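Local coordinates for protein dihydroorotase (PDB 2OGJ) that hydrolyses acetyl-(R)-mandelate in vitro, acting as a zinc-dependent esterase with a binuclear metal centre in an amidohydrolase TIM barrel, at residues G187-P190 with V191-K195; G107-G110 with E111-H115; G116-E119 with Y120-P124. All coordinates share one frame; numbering follows the deposited sequence.

Contact 1: G187-P190 with V191-K195; sequences GVTP and VKLGK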
loop_
_atom_site.group_PDB
_atom_site.type_symbol
_atom_site.label_atom_id
_atom_site.label_comp_id
_atom_site.label_asym_id
_atom_site.label_seq_id
_atom_site.Cartn_x
_atom_site.Cartn_y
_atom_site.Cartn_z
ATOM N N GLY A 187 7.623 4.797 -10.773
ATOM C CA GLY A 187 8.517 5.104 -11.878
ATOM C C GLY A 187 10.007 4.782 -11.926
ATOM O O GLY A 187 10.398 3.618 -11.955
ATOM N N VAL A 188 10.834 5.828 -11.958
ATOM C CA VAL A 188 12.293 5.702 -12.073
ATOM C C VAL A 188 13.122 5.123 -10.929
ATOM O O VAL A 188 14.251 4.664 -11.160
ATOM C CB VAL A 188 12.958 7.070 -12.418
ATOM C CG1 VAL A 188 12.880 7.340 -13.909
ATOM C CG2 VAL A 188 12.297 8.185 -11.619
ATOM N N THR A 189 12.602 5.159 -9.706
ATOM C CA THR A 189 13.368 4.646 -8.585
ATOM C C THR A 189 14.015 3.298 -8.927
ATOM O O THR A 189 15.244 3.175 -8.908
ATOM C CB THR A 189 12.491 4.509 -7.321
ATOM O OG1 THR A 189 11.881 5.773 -7.019
ATOM C CG2 THR A 189 13.331 4.061 -6.134
ATOM N N PRO A 190 13.204 2.284 -9.287
ATOM C CA PRO A 190 13.797 0.984 -9.617
ATOM C C PRO A 190 14.888 1.023 -10.684
ATOM O O PRO A 190 15.819 0.216 -10.645
ATOM C CB PRO A 190 12.587 0.142 -10.022
ATOM C CG PRO A 190 11.554 1.153 -10.435
ATOM C CD PRO A 190 11.739 2.255 -9.451
ATOM N N VAL A 191 14.784 1.958 -11.630
ATOM C CA VAL A 191 15.786 2.090 -12.689
ATOM C C VAL A 191 17.085 2.618 -12.072
ATOM O O VAL A 191 18.185 2.162 -12.426
ATOM C CB VAL A 191 15.347 3.088 -13.802
ATOM C CG1 VAL A 191 16.357 3.073 -14.926
ATOM C CG2 VAL A 191 13.981 2.740 -14.333
ATOM N N LYS A 192 16.972 3.585 -11.160
ATOM C CA LYS A 192 18.174 4.120 -10.539
ATOM C C LYS A 192 18.808 3.003 -9.729
ATOM O O LYS A 192 20.012 2.764 -9.820
ATOM C CB LYS A 192 17.855 5.330 -9.650
ATOM C CG LYS A 192 17.386 6.572 -10.436
ATOM C CD LYS A 192 17.788 7.893 -9.769
ATOM C CE LYS A 192 19.329 7.982 -9.546
ATOM N NZ LYS A 192 20.197 7.750 -10.776
ATOM N N LEU A 193 17.988 2.298 -8.958
ATOM C CA LEU A 193 18.465 1.178 -8.156
ATOM C C LEU A 193 19.138 0.169 -9.066
ATOM O O LEU A 193 20.214 -0.369 -8.753
ATOM C CB LEU A 193 17.290 0.512 -7.444
ATOM C CG LEU A 193 16.927 1.058 -6.067
ATOM C CD1 LEU A 193 15.495 0.687 -5.722
ATOM C CD2 LEU A 193 17.903 0.485 -5.050
ATOM N N GLY A 194 18.476 -0.092 -10.192
ATOM C CA GLY A 194 19.013 -1.023 -11.159
ATOM C C GLY A 194 20.409 -0.599 -11.559
ATOM O O GLY A 194 21.344 -1.403 -11.533
ATOM N N LYS A 195 20.555 0.673 -11.918
ATOM C CA LYS A 195 21.843 1.205 -12.337
ATOM C C LYS A 195 22.915 1.049 -11.249
ATOM O O LYS A 195 24.082 0.762 -11.535
ATOM C CB LYS A 195 21.676 2.673 -12.733
ATOM C CG LYS A 195 22.928 3.284 -13.321
ATOM C CD LYS A 195 23.341 2.539 -14.573
ATOM C CE LYS A 195 24.695 3.002 -15.045
ATOM N NZ LYS A 195 25.114 2.293 -16.277
#
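The amino-terminal turn of helix 189-201, which follows strand 177-178 and precedes strand 206-209 in the TIM barrel, takes shape where the carbonyls of Val188, Thr189 and Pro190 receive the amides of Lys192, Leu193 and Gly194. Lys192 N lies 2.9 Å from Val188 O, and Leu193 N also 2.9 Å from Thr189 O, the latter bond almost straight at 174°. Gly194 N reaches Pro190 O at 2.7 Å, tilted 33° out of the carbonyl plane. A further, weak bond runs from Val191 N to Val188 O. Pro190 suits this position because its ring nitrogen carries no hydrogen, and in the first turn none is needed by an acceptor further back. Thr189 has OG1 opposite its carbonyl carbon (chi1 -56°), which puts CG2 anti to the backbone N and alongside Leu193: the two side chains point in the same direction, Thr189 CG2 4.0 Å from Leu193 CD1. Beyond them this ridge packs on Pro213 and Pro212 of the second subunit, a good setting for apolar groups. The beta-branched Val191 sets CB 3.3 Å from Val188 O, with CG2 near the same oxygen, while its side chain also meets Ile222 of helix 216-222 and Met205. Lys192 lays only the base of its chain here, CB 3.5 Å from Thr189 O, and carries its ammonium away. Three carbonyls are thus engaged by backbone donors, while aliphatic carbons lie beside them; packing against helix 216-222 and Met205 on one side and the prolines of the second subunit on the other therefore probably comes at little polar cost.

Contact 2: G107-G110 with E111-H115; sequences GSAG and EANFH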
loop_
_atom_site.group_PDB
_atom_site.type_symbol
_atom_site.label_atom_id
_atom_site.label_comp_id
_atom_site.label_asym_id
_atom_site.label_seq_id
_atom_site.Cartn_x
_atom_site.Cartn_y
_atom_site.Cartn_z
ATOM N N GLY A 107 15.445 -11.312 -18.713
ATOM C CA GLY A 107 14.798 -11.158 -17.424
ATOM C C GLY A 107 13.572 -12.001 -17.179
ATOM O O GLY A 107 12.632 -11.529 -16.538
ATOM N N SER A 108 13.562 -13.234 -17.689
ATOM C CA SER A 108 12.425 -14.116 -17.469
ATOM C C SER A 108 12.592 -14.683 -16.062
ATOM O O SER A 108 11.622 -14.982 -15.364
ATOM C CB SER A 108 12.389 -15.225 -18.520
ATOM O OG SER A 108 12.233 -14.684 -19.821
ATOM N N ALA A 109 13.846 -14.780 -15.638
ATOM C CA ALA A 109 14.145 -15.263 -14.303
ATOM C C ALA A 109 14.800 -14.171 -13.452
ATOM O O ALA A 109 15.477 -13.291 -13.985
ATOM C CB ALA A 109 15.062 -16.477 -14.369
ATOM N N GLY A 110 14.571 -14.239 -12.138
ATOM C CA GLY A 110 15.165 -13.296 -11.204
ATOM C C GLY A 110 16.172 -14.077 -10.377
ATOM O O GLY A 110 16.624 -15.132 -10.805
ATOM N N GLU A 111 16.555 -13.599 -9.205
ATOM C CA GLU A 111 17.497 -14.390 -8.435
ATOM C C GLU A 111 16.809 -15.624 -7.849
ATOM O O GLU A 111 17.446 -16.641 -7.619
ATOM C CB GLU A 111 18.170 -13.544 -7.333
ATOM C CG GLU A 111 17.250 -12.711 -6.435
ATOM C CD GLU A 111 16.454 -13.540 -5.426
ATOM O OE1 GLU A 111 17.020 -14.503 -4.862
ATOM O OE2 GLU A 111 15.268 -13.217 -5.178
ATOM N N ALA A 112 15.500 -15.543 -7.639
ATOM C CA ALA A 112 14.744 -16.656 -7.071
ATOM C C ALA A 112 14.890 -17.993 -7.828
ATOM O O ALA A 112 15.269 -19.006 -7.230
ATOM C CB ALA A 112 13.252 -16.278 -6.946
ATOM N N ASN A 113 14.582 -18.019 -9.123
ATOM C CA ASN A 113 14.709 -19.275 -9.852
ATOM C C ASN A 113 15.667 -19.295 -11.026
ATOM O O ASN A 113 15.411 -19.982 -12.004
ATOM C CB ASN A 113 13.332 -19.812 -10.304
ATOM C CG ASN A 113 12.640 -18.934 -11.340
ATOM O OD1 ASN A 113 13.193 -17.948 -11.837
ATOM N ND2 ASN A 113 11.411 -19.306 -11.678
ATOM N N PHE A 114 16.784 -18.577 -10.934
ATOM C CA PHE A 114 17.733 -18.596 -12.034
ATOM C C PHE A 114 18.437 -19.951 -12.117
ATOM O O PHE A 114 18.769 -20.414 -13.209
ATOM C CB PHE A 114 18.796 -17.492 -11.906
ATOM C CG PHE A 114 19.770 -17.469 -13.064
ATOM C CD1 PHE A 114 19.459 -16.789 -14.242
ATOM C CD2 PHE A 114 20.955 -18.206 -13.010
ATOM C CE1 PHE A 114 20.313 -16.842 -15.359
ATOM C CE2 PHE A 114 21.819 -18.275 -14.113
ATOM C CZ PHE A 114 21.502 -17.592 -15.298
ATOM N N HIS A 115 18.683 -20.581 -10.971
ATOM C CA HIS A 115 19.342 -21.883 -10.982
ATOM C C HIS A 115 18.459 -22.847 -11.790
ATOM O O HIS A 115 18.955 -23.748 -12.454
ATOM C CB HIS A 115 19.577 -22.391 -9.547
ATOM C CG HIS A 115 18.325 -22.695 -8.791
ATOM N ND1 HIS A 115 17.445 -21.721 -8.379
ATOM C CD2 HIS A 115 17.775 -23.876 -8.426
ATOM C CE1 HIS A 115 16.404 -22.287 -7.797
ATOM N NE2 HIS A 115 16.580 -23.595 -7.814
HETATM O O HOH W 1 11.126 -16.337 -13.056
#
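Ala109 meets Asn113 and Phe114 with a single methyl group, lodged between an amide on one residue and an aromatic side chain on the next. Its CB is 3.5 Å from Asn113 OD1 and 4.4 Å from Phe114 CD1, the methyl approaching the ring obliquely. So small a residue suits this buried loop, which joins strand 100-106 to helix 114-122 of the barrel and folds back on the helix start. Phe114 has its ring carbon CG opposite the backbone N (chi1 -178°), which places the ring beside the Ala109 methyl and on Cys163 of helix 157-165, while Phe114 CB rests 3.4 Å from Gly110 O. Asn113 stands right before the helix, yet its side chain does not cap it. With CG held between its backbone N and carbonyl carbon (chi1 66°), the amide swings back over the loop instead. A water is hydrogen-bonded to both Asn113 OD1, at 2.9 Å, and Ser108 O, at 2.7 Å, tying the amide to the loop's first half. OD1 also accepts from Trp81 NE1, and ND2 donates to Gly84 O of the third subunit, which fixes how the amide is rotated. Glu111 turns its carboxylate away from 107-110, where OE2 meets Ser137 OG and Arg145 of the third subunit. Ser108 OG bonds to Asp105 and to ND1 of His79, a zinc ligand in this structure. The side chains of Glu111 and Asn113 thus link the loop to its own chain and to the subunit interface, and Ser108 belongs to the second shell of the metal site, while Ala109 and Phe114 supply apolar filling.

Contact 3: G116-E119 with Y120-P124; sequences GFRE and YIIEP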
loop_
_atom_site.group_PDB
_atom_site.type_symbol
_atom_site.label_atom_id
_atom_site.label_comp_id
_atom_site.label_asym_id
_atom_site.label_seq_id
_atom_site.Cartn_x
_atom_site.Cartn_y
_atom_site.Cartn_z
ATOM N N GLY A 116 17.149 -22.620 -11.757
ATOM C CA GLY A 116 16.236 -23.446 -12.516
ATOM C C GLY A 116 16.443 -23.186 -13.995
ATOM O O GLY A 116 16.447 -24.113 -14.801
ATOM N N PHE A 117 16.626 -21.928 -14.362
ATOM C CA PHE A 117 16.844 -21.578 -15.748
ATOM C C PHE A 117 18.131 -22.233 -16.238
ATOM O O PHE A 117 18.164 -22.813 -17.315
ATOM C CB PHE A 117 16.955 -20.060 -15.887
ATOM C CG PHE A 117 17.112 -19.580 -17.311
ATOM C CD1 PHE A 117 16.030 -19.581 -18.180
ATOM C CD2 PHE A 117 18.334 -19.114 -17.774
ATOM C CE1 PHE A 117 16.155 -19.129 -19.485
ATOM C CE2 PHE A 117 18.465 -18.654 -19.101
ATOM C CZ PHE A 117 17.373 -18.665 -19.944
ATOM N N ARG A 118 19.185 -22.160 -15.439
ATOM C CA ARG A 118 20.471 -22.737 -15.821
ATOM C C ARG A 118 20.407 -24.237 -16.095
ATOM O O ARG A 118 20.918 -24.724 -17.103
ATOM C CB ARG A 118 21.504 -22.469 -14.719
ATOM C CG ARG A 118 22.939 -22.853 -15.098
ATOM C CD ARG A 118 23.895 -22.833 -13.918
ATOM N NE ARG A 118 23.431 -23.728 -12.867
ATOM C CZ ARG A 118 23.169 -23.337 -11.623
ATOM N NH1 ARG A 118 23.336 -22.065 -11.274
ATOM N NH2 ARG A 118 22.720 -24.209 -10.735
ATOM N N GLU A 119 19.765 -24.960 -15.183
ATOM C CA GLU A 119 19.668 -26.402 -15.292
ATOM C C GLU A 119 18.727 -26.905 -16.365
ATOM O O GLU A 119 19.067 -27.848 -17.064
ATOM C CB GLU A 119 19.259 -27.007 -13.952
ATOM C CG GLU A 119 19.451 -28.511 -13.889
ATOM C CD GLU A 119 18.901 -29.132 -12.617
ATOM O OE1 GLU A 119 19.335 -28.737 -11.503
ATOM O OE2 GLU A 119 18.033 -30.026 -12.738
ATOM N N TYR A 120 17.548 -26.298 -16.496
ATOM C CA TYR A 120 16.580 -26.745 -17.507
ATOM C C TYR A 120 16.745 -26.129 -18.875
ATOM O O TYR A 120 16.485 -26.791 -19.871
ATOM C CB TYR A 120 15.135 -26.485 -17.081
ATOM C CG TYR A 120 14.729 -27.138 -15.804
ATOM C CD1 TYR A 120 14.934 -28.506 -15.602
ATOM C CD2 TYR A 120 14.138 -26.394 -14.784
ATOM C CE1 TYR A 120 14.565 -29.119 -14.414
ATOM C CE2 TYR A 120 13.763 -26.994 -13.586
ATOM C CZ TYR A 120 13.982 -28.360 -13.406
ATOM O OH TYR A 120 13.634 -28.964 -12.218
ATOM N N ILE A 121 17.157 -24.869 -18.942
ATOM C CA ILE A 121 17.291 -24.222 -20.246
ATOM C C ILE A 121 18.708 -24.075 -20.794
ATOM O O ILE A 121 18.978 -24.478 -21.921
ATOM C CB ILE A 121 16.624 -22.830 -20.243
ATOM C CG1 ILE A 121 15.209 -22.944 -19.676
ATOM C CG2 ILE A 121 16.593 -22.264 -21.653
ATOM C CD1 ILE A 121 14.334 -23.974 -20.381
ATOM N N ILE A 122 19.610 -23.504 -20.006
ATOM C CA ILE A 122 20.976 -23.295 -20.468
ATOM C C ILE A 122 21.787 -24.547 -20.733
ATOM O O ILE A 122 22.130 -24.819 -21.873
ATOM C CB ILE A 122 21.794 -22.416 -19.483
ATOM C CG1 ILE A 122 21.161 -21.031 -19.335
ATOM C CG2 ILE A 122 23.196 -22.225 -20.010
ATOM C CD1 ILE A 122 21.861 -20.167 -18.325
ATOM N N GLU A 123 22.095 -25.304 -19.689
ATOM C CA GLU A 123 22.933 -26.500 -19.818
ATOM C C GLU A 123 22.552 -27.527 -20.886
ATOM O O GLU A 123 23.413 -27.991 -21.636
ATOM C CB GLU A 123 23.070 -27.173 -18.446
ATOM C CG GLU A 123 23.767 -26.262 -17.409
ATOM C CD GLU A 123 23.554 -26.690 -15.946
ATOM O OE1 GLU A 123 22.713 -27.578 -15.685
ATOM O OE2 GLU A 123 24.216 -26.123 -15.046
ATOM N N PRO A 124 21.262 -27.885 -20.983
ATOM C CA PRO A 124 20.870 -28.864 -21.997
ATOM C C PRO A 124 20.716 -28.353 -23.434
ATOM O O PRO A 124 20.562 -29.160 -24.347
ATOM C CB PRO A 124 19.552 -29.414 -21.445
ATOM C CG PRO A 124 18.954 -28.233 -20.784
ATOM C CD PRO A 124 20.146 -27.640 -20.049
#
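Phe117 carries the apolar part, gripped by Ile121 and Ile122 from two directions. Over one face of its ring sits Ile121 CB, 4.1 Å from the centroid and 23° off the normal, a CH-pi contact; the Ile122 and Phe117 side chains cross at about a right angle, Ile122 CG1 3.6 Å from Phe117 CE2. The ring is placed there because CG lies opposite the backbone N (chi1 -177°), which also directs it to Ile129 and Ala131 of strand 128-132 and into an edge-to-face contact with Trp81. Helix 114-122 thereby packs on the barrel within the beta-alpha-beta unit formed by strands 100-106 and 128-132, and branched aliphatic residues beside an aromatic ring suit that buried side. The backbone bonds show a change of pitch. Tyr120 N donates to Gly116 O at 3.0 Å in the ordinary alpha manner, but Phe117 O takes two amides from opposite faces of its plane: the alpha-type Ile121 N at 2.8 Å and the pi-type Ile122 N at 3.1 Å. Glu123 N repeats the five-residue spacing, 2.9 Å from Arg118 O. The Tyr120 ring lies beside the Gly116 carbonyl, which already accepts its backbone amide, and stacks on Tyr120 of the third subunit. Of the charged groups, Arg118 meets Glu123 OE2 at the edge of its guanidinium, NE 3.3 Å away in a weakly bonded salt bridge whose planes differ by 38°. Glu119 turns instead to His82 and Arg90 of the third subunit.

Following the chain, contact 2 comes first: it folds the loop after strand 100-106 onto the start of helix 114-122. Contact 3 follows without a gap, through the rest of that helix and on to Pro124, and touches it through Phe114 CZ and Ile122 CD1, 4.0 Å apart; both also face the third subunit. Contact 1 comes much later, at the start of helix 189-201, with its centre about 19 Å from that of contact 2 and 29 Å from that of contact 3, and faces the second subunit. Each closes only a short turn, so the three lie in series and none crosses or encloses another. Contacts 1 and 2 tie the starts of two barrel helices to the residues before them.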